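Local coordinates for protein proline dehydrogenase (Bradyrhizobium japonicum USDA 110, PDB 3HAZ) that probably oxidises proline to glutamate in two steps, pairing an FAD-dependent proline dehydrogenase with an NAD-dependent aldehyde dehydrogenase in one chain, at residues A[75-87]-A[110-123]. Numbering follows the deposited sequence.
Sequences LALMVLAEALLRV and ETKSTAFLVNASAW
Trp-123 lies across helix 75-85 with one face of its indole over Ala-83, whose CB sits 4.2 Å from the centroid of the six-membered ring in a CH-pi contact 12° off the ring normal. CG2 of Val-87 meets the edge of the Trp-123 indole near its plane, 3.6 Å from NE1, while CD1 of Leu-80 approaches CH2 and CD2 of Leu-84 approaches CZ2. Phe-116 packs beside Ala-83: with CG anti to the backbone N (chi1 169°), its ring extends to Arg-86, whose CB is 3.7 Å from CZ of Phe-116. Arg-86 then bends back, NH2 forming a salt bridge with OE2 of Glu-82, an oxygen also hydrogen-bonded to His-449 NE2. Replacing Phe-116 by alanine would probably open a gap beside Ala-83 and leave CB and CG of Arg-86 without the ring they rest on. Further along, Val-79 presses CG1 onto the backbone of Ser-113, 3.4 Å from its O, and both valine methyls touch CD1 of Leu-117. A water donates hydrogen bonds to Ala-76 O and Ser-113 OG, a hydroxyl also hydrogen-bonded to His-109 O. Helices 75-85 and 110-115, their axes approaching to 8.5 Å and crossing at 66°, thus pack steeply within the alpha-helical region matching the proline dehydrogenase DNA-binding-domain family, Trp-123 closing over Ala-83 from the chain beyond.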
loop_
_atom_site.group_PDB
_atom_site.type_symbol
_atom_site.label_atom_id
_atom_site.label_comp_id
_atom_site.label_asym_id
_atom_site.label_seq_id
_atom_site.Cartn_x
_atom_site.Cartn_y
_atom_site.Cartn_z
ATOM N N LEU A 75 -38.274 13.628 -14.698
ATOM C CA LEU A 75 -39.288 14.534 -14.174
ATOM C C LEU A 75 -39.600 15.643 -15.172
ATOM O O LEU A 75 -40.766 15.944 -15.428
ATOM C CB LEU A 75 -38.859 15.133 -12.824
ATOM C CG LEU A 75 -39.953 15.978 -12.152
ATOM C CD1 LEU A 75 -39.987 15.763 -10.646
ATOM C CD2 LEU A 75 -39.793 17.456 -12.490
ATOM N N ALA A 76 -38.557 16.241 -15.741
ATOM C CA ALA A 76 -38.746 17.354 -16.668
ATOM C C ALA A 76 -39.518 16.925 -17.919
ATOM O O ALA A 76 -40.348 17.677 -18.432
ATOM C CB ALA A 76 -37.403 17.979 -17.051
ATOM N N LEU A 77 -39.252 15.718 -18.406
ATOM C CA LEU A 77 -39.909 15.250 -19.621
ATOM C C LEU A 77 -41.368 14.874 -19.352
ATOM O O LEU A 77 -42.240 15.092 -20.192
ATOM C CB LEU A 77 -39.145 14.081 -20.243
ATOM C CG LEU A 77 -37.741 14.423 -20.753
ATOM C CD1 LEU A 77 -37.107 13.215 -21.419
ATOM C CD2 LEU A 77 -37.767 15.611 -21.706
ATOM N N MET A 78 -41.629 14.323 -18.172
ATOM C CA MET A 78 -42.995 13.988 -17.775
ATOM C C MET A 78 -43.851 15.237 -17.578
ATOM O O MET A 78 -45.047 15.241 -17.873
ATOM C CB MET A 78 -42.984 13.136 -16.500
ATOM C CG MET A 78 -42.421 11.725 -16.720
ATOM S SD MET A 78 -42.324 10.768 -15.193
ATOM C CE MET A 78 -43.971 10.063 -15.121
ATOM N N VAL A 79 -43.229 16.295 -17.070
ATOM C CA VAL A 79 -43.908 17.572 -16.913
ATOM C C VAL A 79 -44.220 18.166 -18.279
ATOM O O VAL A 79 -45.332 18.622 -18.528
ATOM C CB VAL A 79 -43.058 18.564 -16.089
ATOM C CG1 VAL A 79 -43.619 19.987 -16.202
ATOM C CG2 VAL A 79 -42.999 18.122 -14.636
ATOM N N LEU A 80 -43.230 18.168 -19.164
ATOM C CA LEU A 80 -43.443 18.659 -20.516
ATOM C C LEU A 80 -44.522 17.811 -21.205
ATOM O O LEU A 80 -45.381 18.335 -21.913
ATOM C CB LEU A 80 -42.136 18.612 -21.309
ATOM C CG LEU A 80 -42.228 19.012 -22.782
ATOM C CD1 LEU A 80 -42.829 20.414 -22.923
ATOM C CD2 LEU A 80 -40.866 18.938 -23.452
ATOM N N ALA A 81 -44.473 16.498 -20.985
ATOM C CA ALA A 81 -45.463 15.582 -21.552
ATOM C C ALA A 81 -46.887 15.963 -21.145
ATOM O O ALA A 81 -47.774 16.031 -21.993
ATOM C CB ALA A 81 -45.154 14.129 -21.169
ATOM N N GLU A 82 -47.109 16.231 -19.859
ATOM C CA GLU A 82 -48.459 16.581 -19.405
ATOM C C GLU A 82 -48.958 17.888 -20.032
ATOM O O GLU A 82 -50.097 17.966 -20.491
ATOM C CB GLU A 82 -48.547 16.638 -17.875
ATOM C CG GLU A 82 -49.940 17.003 -17.341
ATOM C CD GLU A 82 -51.011 15.988 -17.729
ATOM O OE1 GLU A 82 -50.649 14.916 -18.247
ATOM O OE2 GLU A 82 -52.214 16.253 -17.512
ATOM N N ALA A 83 -48.111 18.912 -20.047
ATOM C CA ALA A 83 -48.445 20.163 -20.720
ATOM C C ALA A 83 -48.841 19.895 -22.165
ATOM O O ALA A 83 -49.854 20.402 -22.638
ATOM C CB ALA A 83 -47.266 21.137 -20.667
ATOM N N LEU A 84 -48.041 19.094 -22.868
ATOM C CA LEU A 84 -48.327 18.772 -24.268
ATOM C C LEU A 84 -49.626 17.975 -24.452
ATOM O O LEU A 84 -50.332 18.152 -25.442
ATOM C CB LEU A 84 -47.143 18.044 -24.913
ATOM C CG LEU A 84 -45.939 18.956 -25.172
ATOM C CD1 LEU A 84 -44.672 18.155 -25.439
ATOM C CD2 LEU A 84 -46.233 19.908 -26.324
ATOM N N LEU A 85 -49.943 17.108 -23.497
ATOM C CA LEU A 85 -51.169 16.324 -23.573
ATOM C C LEU A 85 -52.410 17.179 -23.367
ATOM O O LEU A 85 -53.511 16.796 -23.764
ATOM C CB LEU A 85 -51.164 15.197 -22.540
ATOM C CG LEU A 85 -50.298 13.967 -22.805
ATOM C CD1 LEU A 85 -50.294 13.067 -21.572
ATOM C CD2 LEU A 85 -50.788 13.205 -24.035
ATOM N N ARG A 86 -52.246 18.333 -22.735
ATOM C CA ARG A 86 -53.407 19.138 -22.398
ATOM C C ARG A 86 -53.662 20.231 -23.432
ATOM O O ARG A 86 -54.573 21.036 -23.276
ATOM C CB ARG A 86 -53.265 19.720 -20.991
ATOM C CG ARG A 86 -52.988 18.676 -19.922
ATOM C CD ARG A 86 -54.252 17.966 -19.440
ATOM N NE ARG A 86 -54.832 17.065 -20.436
ATOM C CZ ARG A 86 -54.642 15.749 -20.470
ATOM N NH1 ARG A 86 -55.225 15.026 -21.414
ATOM N NH2 ARG A 86 -53.875 15.150 -19.569
ATOM N N VAL A 87 -52.855 20.253 -24.490
ATOM C CA VAL A 87 -53.085 21.172 -25.603
ATOM C C VAL A 87 -54.260 20.670 -26.445
ATOM O O VAL A 87 -54.291 19.504 -26.833
ATOM C CB VAL A 87 -51.833 21.327 -26.492
ATOM C CG1 VAL A 87 -52.185 22.045 -27.787
ATOM C CG2 VAL A 87 -50.748 22.080 -25.748
ATOM N N GLU A 110 -38.864 24.354 -20.416
ATOM C CA GLU A 110 -38.860 23.753 -19.087
ATOM C C GLU A 110 -39.614 24.633 -18.088
ATOM O O GLU A 110 -40.388 24.145 -17.268
ATOM C CB GLU A 110 -37.423 23.523 -18.595
ATOM C CG GLU A 110 -37.359 22.816 -17.246
ATOM C CD GLU A 110 -35.945 22.412 -16.828
ATOM O OE1 GLU A 110 -34.969 22.855 -17.467
ATOM O OE2 GLU A 110 -35.818 21.647 -15.848
ATOM N N THR A 111 -39.373 25.936 -18.157
ATOM C CA THR A 111 -40.025 26.882 -17.248
ATOM C C THR A 111 -41.532 26.964 -17.480
ATOM O O THR A 111 -42.324 26.848 -16.536
ATOM C CB THR A 111 -39.386 28.286 -17.349
ATOM O OG1 THR A 111 -37.990 28.175 -17.032
ATOM C CG2 THR A 111 -40.039 29.261 -16.369
ATOM N N LYS A 112 -41.929 27.140 -18.738
ATOM C CA LYS A 112 -43.350 27.241 -19.078
ATOM C C LYS A 112 -44.126 25.969 -18.738
ATOM O O LYS A 112 -45.205 26.036 -18.143
ATOM C CB LYS A 112 -43.556 27.607 -20.562
ATOM C CG LYS A 112 -43.270 29.075 -20.886
ATOM C CD LYS A 112 -44.171 30.006 -20.084
ATOM C CE LYS A 112 -43.943 31.463 -20.470
ATOM N NZ LYS A 112 -44.983 32.360 -19.895
ATOM N N SER A 113 -43.589 24.815 -19.119
ATOM C CA SER A 113 -44.290 23.555 -18.868
ATOM C C SER A 113 -44.482 23.304 -17.373
ATOM O O SER A 113 -45.503 22.755 -16.962
ATOM C CB SER A 113 -43.564 22.367 -19.510
ATOM O OG SER A 113 -42.230 22.260 -19.031
ATOM N N THR A 114 -43.505 23.709 -16.561
ATOM C CA THR A 114 -43.620 23.535 -15.116
ATOM C C THR A 114 -44.605 24.544 -14.500
ATOM O O THR A 114 -45.407 24.184 -13.632
ATOM C CB THR A 114 -42.245 23.611 -14.397
ATOM O OG1 THR A 114 -41.278 22.807 -15.091
ATOM C CG2 THR A 114 -42.373 23.116 -12.969
ATOM N N ALA A 115 -44.541 25.801 -14.946
ATOM C CA ALA A 115 -45.492 26.835 -14.507
ATOM C C ALA A 115 -46.925 26.442 -14.843
ATOM O O ALA A 115 -47.863 26.758 -14.104
ATOM C CB ALA A 115 -45.166 28.186 -15.157
ATOM N N PHE A 116 -47.083 25.769 -15.978
ATOM C CA PHE A 116 -48.386 25.279 -16.411
ATOM C C PHE A 116 -49.114 24.513 -15.313
ATOM O O PHE A 116 -50.333 24.586 -15.212
ATOM C CB PHE A 116 -48.244 24.370 -17.634
ATOM C CG PHE A 116 -49.501 23.620 -17.977
ATOM C CD1 PHE A 116 -50.559 24.264 -18.606
ATOM C CD2 PHE A 116 -49.628 22.269 -17.669
ATOM C CE1 PHE A 116 -51.726 23.571 -18.930
ATOM C CE2 PHE A 116 -50.795 21.570 -17.990
ATOM C CZ PHE A 116 -51.844 22.224 -18.618
ATOM N N LEU A 117 -48.364 23.779 -14.494
ATOM C CA LEU A 117 -48.964 22.949 -13.448
ATOM C C LEU A 117 -49.655 23.759 -12.351
ATOM O O LEU A 117 -50.571 23.261 -11.693
ATOM C CB LEU A 117 -47.921 22.016 -12.831
ATOM C CG LEU A 117 -47.258 21.003 -13.762
ATOM C CD1 LEU A 117 -46.160 20.249 -13.014
ATOM C CD2 LEU A 117 -48.285 20.031 -14.341
ATOM N N VAL A 118 -49.223 24.999 -12.134
ATOM C CA VAL A 118 -49.926 25.844 -11.171
ATOM C C VAL A 118 -50.694 26.969 -11.848
ATOM O O VAL A 118 -51.677 27.469 -11.313
ATOM C CB VAL A 118 -48.983 26.434 -10.099
ATOM C CG1 VAL A 118 -48.343 25.320 -9.296
ATOM C CG2 VAL A 118 -47.928 27.346 -10.736
ATOM N N ASN A 119 -50.237 27.357 -13.033
ATOM C CA ASN A 119 -50.797 28.501 -13.738
ATOM C C ASN A 119 -51.058 28.107 -15.184
ATOM O O ASN A 119 -50.226 28.331 -16.062
ATOM C CB ASN A 119 -49.834 29.696 -13.653
ATOM C CG ASN A 119 -50.414 30.980 -14.247
ATOM O OD1 ASN A 119 -51.486 30.978 -14.857
ATOM N ND2 ASN A 119 -49.695 32.086 -14.067
ATOM N N ALA A 120 -52.217 27.503 -15.420
ATOM C CA ALA A 120 -52.555 26.967 -16.736
ATOM C C ALA A 120 -52.388 27.994 -17.859
ATOM O O ALA A 120 -51.871 27.672 -18.933
ATOM C CB ALA A 120 -53.967 26.402 -16.729
ATOM N N SER A 121 -52.808 29.231 -17.606
ATOM C CA SER A 121 -52.753 30.264 -18.640
ATOM C C SER A 121 -51.326 30.633 -19.054
ATOM O O SER A 121 -51.116 31.207 -20.119
ATOM C CB SER A 121 -53.553 31.511 -18.231
ATOM O OG SER A 121 -53.274 31.908 -16.900
ATOM N N ALA A 122 -50.347 30.284 -18.221
ATOM C CA ALA A 122 -48.952 30.613 -18.508
ATOM C C ALA A 122 -48.435 29.949 -19.786
ATOM O O ALA A 122 -47.630 30.533 -20.512
ATOM C CB ALA A 122 -48.059 30.261 -17.317
ATOM N N TRP A 123 -48.898 28.730 -20.053
ATOM C CA TRP A 123 -48.476 27.968 -21.230
ATOM C C TRP A 123 -49.482 28.115 -22.376
ATOM O O TRP A 123 -50.644 27.725 -22.256
ATOM C CB TRP A 123 -48.283 26.493 -20.860
ATOM C CG TRP A 123 -48.107 25.545 -22.029
ATOM C CD1 TRP A 123 -49.093 25.036 -22.829
ATOM C CD2 TRP A 123 -46.876 24.971 -22.502
ATOM N NE1 TRP A 123 -48.552 24.196 -23.776
ATOM C CE2 TRP A 123 -47.193 24.138 -23.597
ATOM C CE3 TRP A 123 -45.537 25.085 -22.110
ATOM C CZ2 TRP A 123 -46.220 23.423 -24.303
ATOM C CZ3 TRP A 123 -44.568 24.371 -22.815
ATOM C CH2 TRP A 123 -44.916 23.555 -23.897
HETATM O O HOH W 1 -40.241 20.694 -17.715
#